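Side-chain contacts in uncharacterized protein (Peptoclostridium difficile 630, PDB 4YCS), which is of unknown function but is a putative lipoprotein that probably serves as the substrate-binding component of an ABC transporter: residues E22-S27 and I94-Y99; K78-V83 and S104-I109. One frame throughout, in Å; residues are numbered along the deposited sequence.

In the fold
Both contacts belong to one three-layer alpha/beta fold, in which a five-stranded parallel sheet is flanked by helices, and their centres lie about 13 Å apart. Interaction 1 joins the first turns of helix 22-38 to the end of strand 91-95 and the loop after it; interaction 2 joins helix 77-84 to strand 106-109, at one edge of the sheet within the chain. Strands 91-95 and 106-109 are neighbours, and Asp96 N and Ile109 O, 2.8 Å apart, probably continue their hydrogen bonding. Along the chain the contacts cross, in the order 22-27, 78-83, 94-99, 104-109: interaction 1 brings an early helix to a late strand, whereas interaction 2 joins two elements of the later half.

Interaction 1: residues E22-S27 and I94-Y99; sequences EAMNNS and IIDYEY
At the C-terminal ends of the parallel strands, the start of helix 22-38 meets the tip of strand 91-95 through one long side chain, that of Met24, a selenomethionine. Its SE atom does the touching. It lies 3.6 Å from CB of Asp96 and 3.8 Å from OD2 of the same residue, and the two side chains cross at about a right angle, so that the selenium rests against the flank of the aspartate. SE also packs on the CG2 branch of Ile95, 4.2 Å away, an apolar contact from the last residue of the strand. The reach comes from an extended start: CG stands anti to the backbone N (chi1 -166°), CB to SE runs straight, and the chain bends at chi3 (64°) to turn CE aside.

Asp96 is the first residue beyond the strand. Its OD1 is hydrogen-bonded to a bound glycerol, probably from the crystallisation liquor, while Tyr111 packs against its side chain. Met24 and Ile95 also share Val72 of strand 68-72 as a packing partner, and Met24 O accepts a hydrogen bond from Asn114 ND2. Loops and helix starts gathered at the carboxyl ends of parallel strands are typical of parallel alpha/beta folds; in periplasmic-binding-protein relatives this end of the sheet commonly faces the ligand cleft, consistent with the glycerol here.

Interaction 2: residues K78-V83 and S104-I109; sequences KPLEMV and SNITSI
Leu80 and Ile106 meet tip to tip, and the contact between the two segments is apolar. CD1 of Ile106 lies 3.7 Å from CD2 of Leu80 and equally near its CG, so the end of the isoleucine chain sits against the fork of the leucine. A second, slightly longer touch brings the CG2 branch of Ile106 to 4.0 Å from CD2 of Leu80; this one leucine methyl therefore meets both branches of the isoleucine. Torsions on both sides direct these groups toward each other. Leu80 carries CG anti to the backbone N (chi1 -179°), whereas Ile106 holds CG1 anti to its carbonyl carbon (chi1 -58°) and extends CD1 straight on (chi2 -176°) to the helix.

CD1 of Ile106 also reaches the helix backbone, 4.3 Å from CA of Glu81. Here the main chain of the helix makes the contact, because the CB of Glu81 points away from the strand.

Polar bonds lie outside the apolar contact. Within the helix, Met82 N donates to Lys78 O at 3.2 Å and Val83 N to Pro79 O at the same distance. On the strand side, Ile106 O accepts from Gln102 NE2. Asn105 ND2 donates to Ala84 O at the last residue of helix 77-84, a polar tie between strand side and helix beside the apolar contact.

Tyr99, in the loop between strands 91-95 and 106-109, packs on Leu80, Glu81 and Ile106 alike. Leu80 also touches Phe92 and Ile94 of strand 91-95, while Val83 turns to Ile58 and Cys62 of helix 54-62, so helix 77-84 packs on strands 91-95 and 106-109 and against helix 54-62.

Interaction 1: residues E22-S27 and I94-Y99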
ATOM      1  N   GLU A  22       9.138  -6.874 -10.232  1.00 61.84           N
ATOM      2  CA  GLU A  22      10.290  -6.040  -9.870  1.00 63.02           C
ATOM      3  C   GLU A  22      10.145  -4.586 -10.290  1.00 59.76           C
ATOM      4  O   GLU A  22      10.336  -3.697  -9.465  1.00 57.96           O
ATOM      5  CB  GLU A  22      11.583  -6.613 -10.421  1.00 67.39           C
ATOM      6  CG  GLU A  22      12.137  -7.740  -9.574  1.00 73.58           C
ATOM      7  CD  GLU A  22      13.314  -8.445 -10.227  1.00 85.46           C
ATOM      8  OE1 GLU A  22      14.113  -9.035  -9.484  1.00 91.77           O
ATOM      9  OE2 GLU A  22      13.439  -8.421 -11.472  1.00 88.42           O
ATOM     10  N   ALA A  23       9.780  -4.342 -11.542  1.00 56.04           N
ATOM     11  CA  ALA A  23       9.651  -2.979 -12.048  1.00 55.86           C
ATOM     12  C   ALA A  23       8.609  -2.176 -11.272  1.00 53.10           C
ATOM     13  O   ALA A  23       8.867  -1.044 -10.836  1.00 50.60           O
ATOM     14  CB  ALA A  23       9.325  -2.971 -13.539  1.00 56.07           C
HETATM   15  N   MSE A  24       7.424  -2.754 -11.126  1.00 51.45           N
HETATM   16  CA  MSE A  24       6.336  -2.110 -10.379  1.00 47.78           C
HETATM   17  C   MSE A  24       6.702  -1.856  -8.930  1.00 44.39           C
HETATM   18  O   MSE A  24       6.333  -0.837  -8.360  1.00 42.00           O
HETATM   19  CB  MSE A  24       5.149  -3.072 -10.377  1.00 48.94           C
HETATM   20  CG  MSE A  24       3.922  -2.312  -9.921  1.00 50.10           C
HETATM   21 SE   MSE A  24       2.322  -3.435 -10.118  0.66 56.15          SE
HETATM   22  CE  MSE A  24       2.748  -4.847  -8.841  1.00 48.73           C
ATOM     23  N   ASN A  25       7.398  -2.812  -8.328  1.00 44.72           N
ATOM     24  CA  ASN A  25       7.881  -2.716  -6.964  1.00 44.75           C
ATOM     25  C   ASN A  25       8.822  -1.552  -6.803  1.00 46.32           C
ATOM     26  O   ASN A  25       8.660  -0.741  -5.876  1.00 44.14           O
ATOM     27  CB  ASN A  25       8.512  -4.033  -6.497  1.00 44.93           C
ATOM     28  CG  ASN A  25       7.472  -5.076  -6.155  1.00 45.96           C
ATOM     29  OD1 ASN A  25       6.286  -4.822  -6.282  1.00 47.07           O
ATOM     30  ND2 ASN A  25       7.912  -6.250  -5.713  1.00 46.75           N
ATOM     31  N   ASN A  26       9.771  -1.427  -7.726  1.00 47.73           N
ATOM     32  CA  ASN A  26      10.708  -0.310  -7.671  1.00 50.10           C
ATOM     33  C   ASN A  26      10.052   1.035  -7.832  1.00 46.52           C
ATOM     34  O   ASN A  26      10.405   1.991  -7.129  1.00 46.24           O
ATOM     35  CB  ASN A  26      11.866  -0.509  -8.639  1.00 58.20           C
ATOM     36  CG  ASN A  26      12.867  -1.483  -8.088  1.00 67.64           C
ATOM     37  OD1 ASN A  26      13.793  -1.085  -7.411  1.00 76.82           O
ATOM     38  ND2 ASN A  26      12.629  -2.765  -8.280  1.00 72.83           N
ATOM     39  N   SER A  27       9.062   1.107  -8.699  1.00 43.31           N
ATOM     40  CA  SER A  27       8.322   2.343  -8.911  1.00 42.60           C
ATOM     41  C   SER A  27       7.525   2.720  -7.660  1.00 40.15           C
ATOM     42  O   SER A  27       7.418   3.899  -7.328  1.00 39.48           O
ATOM     43  CB  SER A  27       7.358   2.247 -10.118  1.00 42.43           C
ATOM     44  OG  SER A  27       8.057   2.181 -11.330  1.00 48.23           O
ATOM     45  N   ILE A  94      -4.205  -0.042  -2.737  1.00 34.86           N
ATOM     46  CA  ILE A  94      -3.693  -1.178  -3.442  1.00 35.59           C
ATOM     47  C   ILE A  94      -3.263  -0.756  -4.845  1.00 37.56           C
ATOM     48  O   ILE A  94      -3.981   0.017  -5.500  1.00 39.83           O
ATOM     49  CB  ILE A  94      -4.683  -2.335  -3.450  1.00 39.14           C
ATOM     50  CG1 ILE A  94      -3.998  -3.577  -4.012  1.00 39.69           C
ATOM     51  CG2 ILE A  94      -6.003  -1.951  -4.156  1.00 40.65           C
ATOM     52  CD1 ILE A  94      -4.810  -4.860  -3.834  1.00 43.07           C
ATOM     53  N   ILE A  95      -2.067  -1.196  -5.246  1.00 34.99           N
ATOM     54  CA  ILE A  95      -1.512  -0.893  -6.555  1.00 37.94           C
ATOM     55  C   ILE A  95      -1.728  -2.068  -7.541  1.00 40.79           C
ATOM     56  O   ILE A  95      -1.370  -3.209  -7.258  1.00 37.35           O
ATOM     57  CB  ILE A  95      -0.057  -0.542  -6.461  1.00 40.45           C
ATOM     58  CG1 ILE A  95       0.109   0.728  -5.616  1.00 42.71           C
ATOM     59  CG2 ILE A  95       0.541  -0.325  -7.860  1.00 44.56           C
ATOM     60  CD1 ILE A  95       1.519   0.910  -5.136  1.00 47.18           C
ATOM     61  N   ASP A  96      -2.333  -1.745  -8.692  1.00 46.67           N
ATOM     62  CA  ASP A  96      -2.545  -2.674  -9.825  1.00 45.19           C
ATOM     63  C   ASP A  96      -3.744  -3.586  -9.616  1.00 48.07           C
ATOM     64  O   ASP A  96      -3.729  -4.750  -9.996  1.00 51.35           O
ATOM     65  CB  ASP A  96      -1.264  -3.485 -10.105  1.00 50.24           C
ATOM     66  CG  ASP A  96      -1.268  -4.170 -11.511  1.00 57.13           C
ATOM     67  OD1 ASP A  96      -1.835  -3.592 -12.482  1.00 56.81           O
ATOM     68  OD2 ASP A  96      -0.678  -5.274 -11.611  1.00 51.72           O
ATOM     69  N   TYR A  97      -4.797  -3.052  -9.008  1.00 49.18           N
ATOM     70  CA  TYR A  97      -6.042  -3.810  -8.809  1.00 51.31           C
ATOM     71  C   TYR A  97      -7.228  -2.882  -8.516  1.00 54.42           C
ATOM     72  O   TYR A  97      -7.141  -1.944  -7.700  1.00 52.96           O
ATOM     73  CB  TYR A  97      -5.896  -4.866  -7.700  1.00 50.26           C
ATOM     74  CG  TYR A  97      -7.110  -5.742  -7.599  1.00 53.33           C
ATOM     75  CD1 TYR A  97      -8.169  -5.408  -6.766  1.00 54.16           C
ATOM     76  CD2 TYR A  97      -7.219  -6.888  -8.375  1.00 55.53           C
ATOM     77  CE1 TYR A  97      -9.295  -6.204  -6.697  1.00 59.38           C
ATOM     78  CE2 TYR A  97      -8.340  -7.695  -8.307  1.00 56.20           C
ATOM     79  CZ  TYR A  97      -9.368  -7.341  -7.481  1.00 59.47           C
ATOM     80  OH  TYR A  97     -10.454  -8.136  -7.420  1.00 67.70           O
ATOM     81  N   GLU A  98      -8.346  -3.169  -9.161  1.00 55.10           N
ATOM     82  CA  GLU A  98      -9.581  -2.442  -8.941  1.00 61.59           C
ATOM     83  C   GLU A  98     -10.643  -3.439  -8.535  1.00 61.58           C
ATOM     84  O   GLU A  98     -10.832  -4.435  -9.209  1.00 64.89           O
ATOM     85  CB  GLU A  98      -9.995  -1.677 -10.201  1.00 69.52           C
ATOM     86  CG  GLU A  98      -9.384  -0.279 -10.273  1.00 77.60           C
ATOM     87  CD  GLU A  98      -9.656   0.441 -11.587  1.00 85.62           C
ATOM     88  OE1 GLU A  98     -10.837   0.625 -11.961  1.00 88.72           O
ATOM     89  OE2 GLU A  98      -8.678   0.839 -12.249  1.00 84.54           O
ATOM     90  N   TYR A  99     -11.321  -3.178  -7.419  1.00 63.74           N
ATOM     91  CA  TYR A  99     -12.420  -4.033  -6.942  1.00 64.23           C
ATOM     92  C   TYR A  99     -13.711  -3.701  -7.686  1.00 67.92           C
ATOM     93  O   TYR A  99     -13.944  -2.539  -8.040  1.00 67.73           O
ATOM     94  CB  TYR A  99     -12.664  -3.805  -5.455  1.00 62.40           C
ATOM     95  CG  TYR A  99     -11.545  -4.268  -4.568  1.00 57.90           C
ATOM     96  CD1 TYR A  99     -10.483  -3.433  -4.256  1.00 54.36           C
ATOM     97  CD2 TYR A  99     -11.557  -5.537  -4.040  1.00 54.39           C
ATOM     98  CE1 TYR A  99      -9.449  -3.872  -3.452  1.00 53.03           C
ATOM     99  CE2 TYR A  99     -10.534  -5.980  -3.236  1.00 54.45           C
ATOM    100  CZ  TYR A  99      -9.484  -5.139  -2.932  1.00 51.46           C
ATOM    101  OH  TYR A  99      -8.487  -5.607  -2.130  1.00 46.11           O
TER

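Interaction 2: residues K78-V83 and S104-I109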
ATOM      1  N   LYS A  78      -7.446 -10.175  -2.261  1.00 50.04           N
ATOM      2  CA  LYS A  78      -8.296 -10.918  -1.317  1.00 54.60           C
ATOM      3  C   LYS A  78      -7.905 -10.751   0.175  1.00 48.07           C
ATOM      4  O   LYS A  78      -8.771 -10.497   0.993  1.00 45.14           O
ATOM      5  CB  LYS A  78      -8.411 -12.406  -1.703  1.00 62.53           C
ATOM      6  CG  LYS A  78      -9.302 -12.680  -2.917  1.00 72.21           C
ATOM      7  CD  LYS A  78     -10.804 -12.519  -2.640  1.00 79.98           C
ATOM      8  CE  LYS A  78     -11.655 -12.774  -3.888  1.00 88.33           C
ATOM      9  NZ  LYS A  78     -11.501 -11.709  -4.922  1.00 90.86           N
ATOM     10  N   PRO A  79      -6.612 -10.912   0.527  1.00 45.96           N
ATOM     11  CA  PRO A  79      -6.251 -10.740   1.940  1.00 43.68           C
ATOM     12  C   PRO A  79      -6.442  -9.316   2.447  1.00 43.76           C
ATOM     13  O   PRO A  79      -6.743  -9.139   3.611  1.00 43.91           O
ATOM     14  CB  PRO A  79      -4.784 -11.156   2.000  1.00 44.98           C
ATOM     15  CG  PRO A  79      -4.318 -11.091   0.602  1.00 47.19           C
ATOM     16  CD  PRO A  79      -5.488 -11.423  -0.263  1.00 43.60           C
ATOM     17  N   LEU A  80      -6.323  -8.330   1.569  1.00 42.64           N
ATOM     18  CA  LEU A  80      -6.534  -6.928   1.949  1.00 40.38           C
ATOM     19  C   LEU A  80      -7.994  -6.610   2.179  1.00 41.11           C
ATOM     20  O   LEU A  80      -8.334  -5.899   3.126  1.00 41.12           O
ATOM     21  CB  LEU A  80      -5.965  -5.980   0.901  1.00 40.24           C
ATOM     22  CG  LEU A  80      -6.084  -4.478   1.186  1.00 40.90           C
ATOM     23  CD1 LEU A  80      -5.063  -4.090   2.260  1.00 40.83           C
ATOM     24  CD2 LEU A  80      -5.880  -3.669  -0.098  1.00 40.96           C
ATOM     25  N   GLU A  81      -8.867  -7.096   1.314  1.00 45.06           N
ATOM     26  CA  GLU A  81     -10.304  -6.892   1.497  1.00 45.61           C
ATOM     27  C   GLU A  81     -10.790  -7.485   2.824  1.00 45.79           C
ATOM     28  O   GLU A  81     -11.534  -6.844   3.569  1.00 47.65           O
ATOM     29  CB  GLU A  81     -11.071  -7.506   0.345  1.00 51.73           C
ATOM     30  CG  GLU A  81     -12.568  -7.271   0.450  1.00 60.36           C
ATOM     31  CD  GLU A  81     -13.343  -7.624  -0.812  1.00 71.77           C
ATOM     32  OE1 GLU A  81     -12.841  -8.426  -1.651  1.00 70.30           O
ATOM     33  OE2 GLU A  81     -14.470  -7.087  -0.950  1.00 77.19           O
HETATM   34  N   MSE A  82     -10.357  -8.703   3.111  1.00 46.64           N
HETATM   35  CA  MSE A  82     -10.648  -9.384   4.385  1.00 50.23           C
HETATM   36  C   MSE A  82     -10.240  -8.573   5.609  1.00 46.55           C
HETATM   37  O   MSE A  82     -11.007  -8.464   6.573  1.00 43.86           O
HETATM   38  CB  MSE A  82      -9.892 -10.720   4.392  1.00 55.33           C
HETATM   39  CG  MSE A  82     -10.262 -11.644   5.562  1.00 68.65           C
HETATM   40 SE   MSE A  82      -8.976 -13.158   5.730  0.77 88.61          SE
HETATM   41  CE  MSE A  82      -8.265 -12.639   7.505  1.00 83.38           C
ATOM     42  N   VAL A  83      -9.017  -8.025   5.606  1.00 40.31           N
ATOM     43  CA  VAL A  83      -8.510  -7.337   6.782  1.00 39.27           C
ATOM     44  C   VAL A  83      -9.111  -5.920   6.897  1.00 36.38           C
ATOM     45  O   VAL A  83      -9.380  -5.431   7.968  1.00 35.72           O
ATOM     46  CB  VAL A  83      -6.982  -7.318   6.768  1.00 39.02           C
ATOM     47  CG1 VAL A  83      -6.436  -6.490   7.932  1.00 40.43           C
ATOM     48  CG2 VAL A  83      -6.431  -8.737   6.825  1.00 40.24           C
ATOM     49  N   SER A 104     -14.825   1.066   1.132  1.00 52.20           N
ATOM     50  CA  SER A 104     -14.777   2.489   1.437  1.00 53.55           C
ATOM     51  C   SER A 104     -13.395   2.952   1.969  1.00 50.76           C
ATOM     52  O   SER A 104     -13.068   4.138   1.860  1.00 50.04           O
ATOM     53  CB  SER A 104     -15.872   2.844   2.458  1.00 54.36           C
ATOM     54  OG  SER A 104     -15.718   2.096   3.646  1.00 56.80           O
ATOM     55  N   ASN A 105     -12.621   2.034   2.559  1.00 46.10           N
ATOM     56  CA  ASN A 105     -11.296   2.382   3.114  1.00 42.95           C
ATOM     57  C   ASN A 105     -10.132   1.924   2.228  1.00 42.30           C
ATOM     58  O   ASN A 105      -8.980   1.896   2.684  1.00 40.04           O
ATOM     59  CB  ASN A 105     -11.136   1.887   4.582  1.00 40.20           C
ATOM     60  CG  ASN A 105     -11.285   0.392   4.739  1.00 40.65           C
ATOM     61  OD1 ASN A 105     -11.666  -0.324   3.824  1.00 41.86           O
ATOM     62  ND2 ASN A 105     -10.982  -0.081   5.909  1.00 42.55           N
ATOM     63  N   ILE A 106     -10.421   1.553   0.977  1.00 41.34           N
ATOM     64  CA  ILE A 106      -9.375   1.099   0.073  1.00 44.64           C
ATOM     65  C   ILE A 106      -9.388   1.913  -1.202  1.00 46.08           C
ATOM     66  O   ILE A 106     -10.380   1.931  -1.917  1.00 50.09           O
ATOM     67  CB  ILE A 106      -9.455  -0.405  -0.274  1.00 44.01           C
ATOM     68  CG1 ILE A 106      -9.394  -1.269   0.984  1.00 45.00           C
ATOM     69  CG2 ILE A 106      -8.347  -0.768  -1.232  1.00 44.99           C
ATOM     70  CD1 ILE A 106      -9.373  -2.783   0.744  1.00 45.24           C
ATOM     71  N   THR A 107      -8.259   2.569  -1.495  1.00 46.80           N
ATOM     72  CA  THR A 107      -8.073   3.337  -2.741  1.00 45.87           C
ATOM     73  C   THR A 107      -7.253   2.500  -3.671  1.00 45.24           C
ATOM     74  O   THR A 107      -6.198   1.989  -3.287  1.00 42.20           O
ATOM     75  CB  THR A 107      -7.329   4.659  -2.486  1.00 47.44           C
ATOM     76  OG1 THR A 107      -8.045   5.421  -1.527  1.00 50.81           O
ATOM     77  CG2 THR A 107      -7.202   5.475  -3.745  1.00 48.51           C
ATOM     78  N   SER A 108      -7.730   2.359  -4.909  1.00 45.18           N
ATOM     79  CA  SER A 108      -7.057   1.613  -5.922  1.00 47.43           C
ATOM     80  C   SER A 108      -6.206   2.555  -6.780  1.00 45.94           C
ATOM     81  O   SER A 108      -6.615   3.641  -7.095  1.00 49.57           O
ATOM     82  CB  SER A 108      -8.080   0.886  -6.826  1.00 51.70           C
ATOM     83  OG  SER A 108      -8.577  -0.299  -6.235  1.00 51.64           O
ATOM     84  N   ILE A 109      -5.027   2.111  -7.163  1.00 46.35           N
ATOM     85  CA  ILE A 109      -4.118   2.886  -8.002  1.00 48.74           C
ATOM     86  C   ILE A 109      -3.639   1.999  -9.153  1.00 48.00           C
ATOM     87  O   ILE A 109      -3.106   0.921  -8.946  1.00 47.87           O
ATOM     88  CB  ILE A 109      -2.840   3.312  -7.237  1.00 50.73           C
ATOM     89  CG1 ILE A 109      -3.148   4.054  -5.918  1.00 50.25           C
ATOM     90  CG2 ILE A 109      -1.929   4.126  -8.149  1.00 50.95           C
ATOM     91  CD1 ILE A 109      -3.913   5.326  -6.117  1.00 55.48           C
TER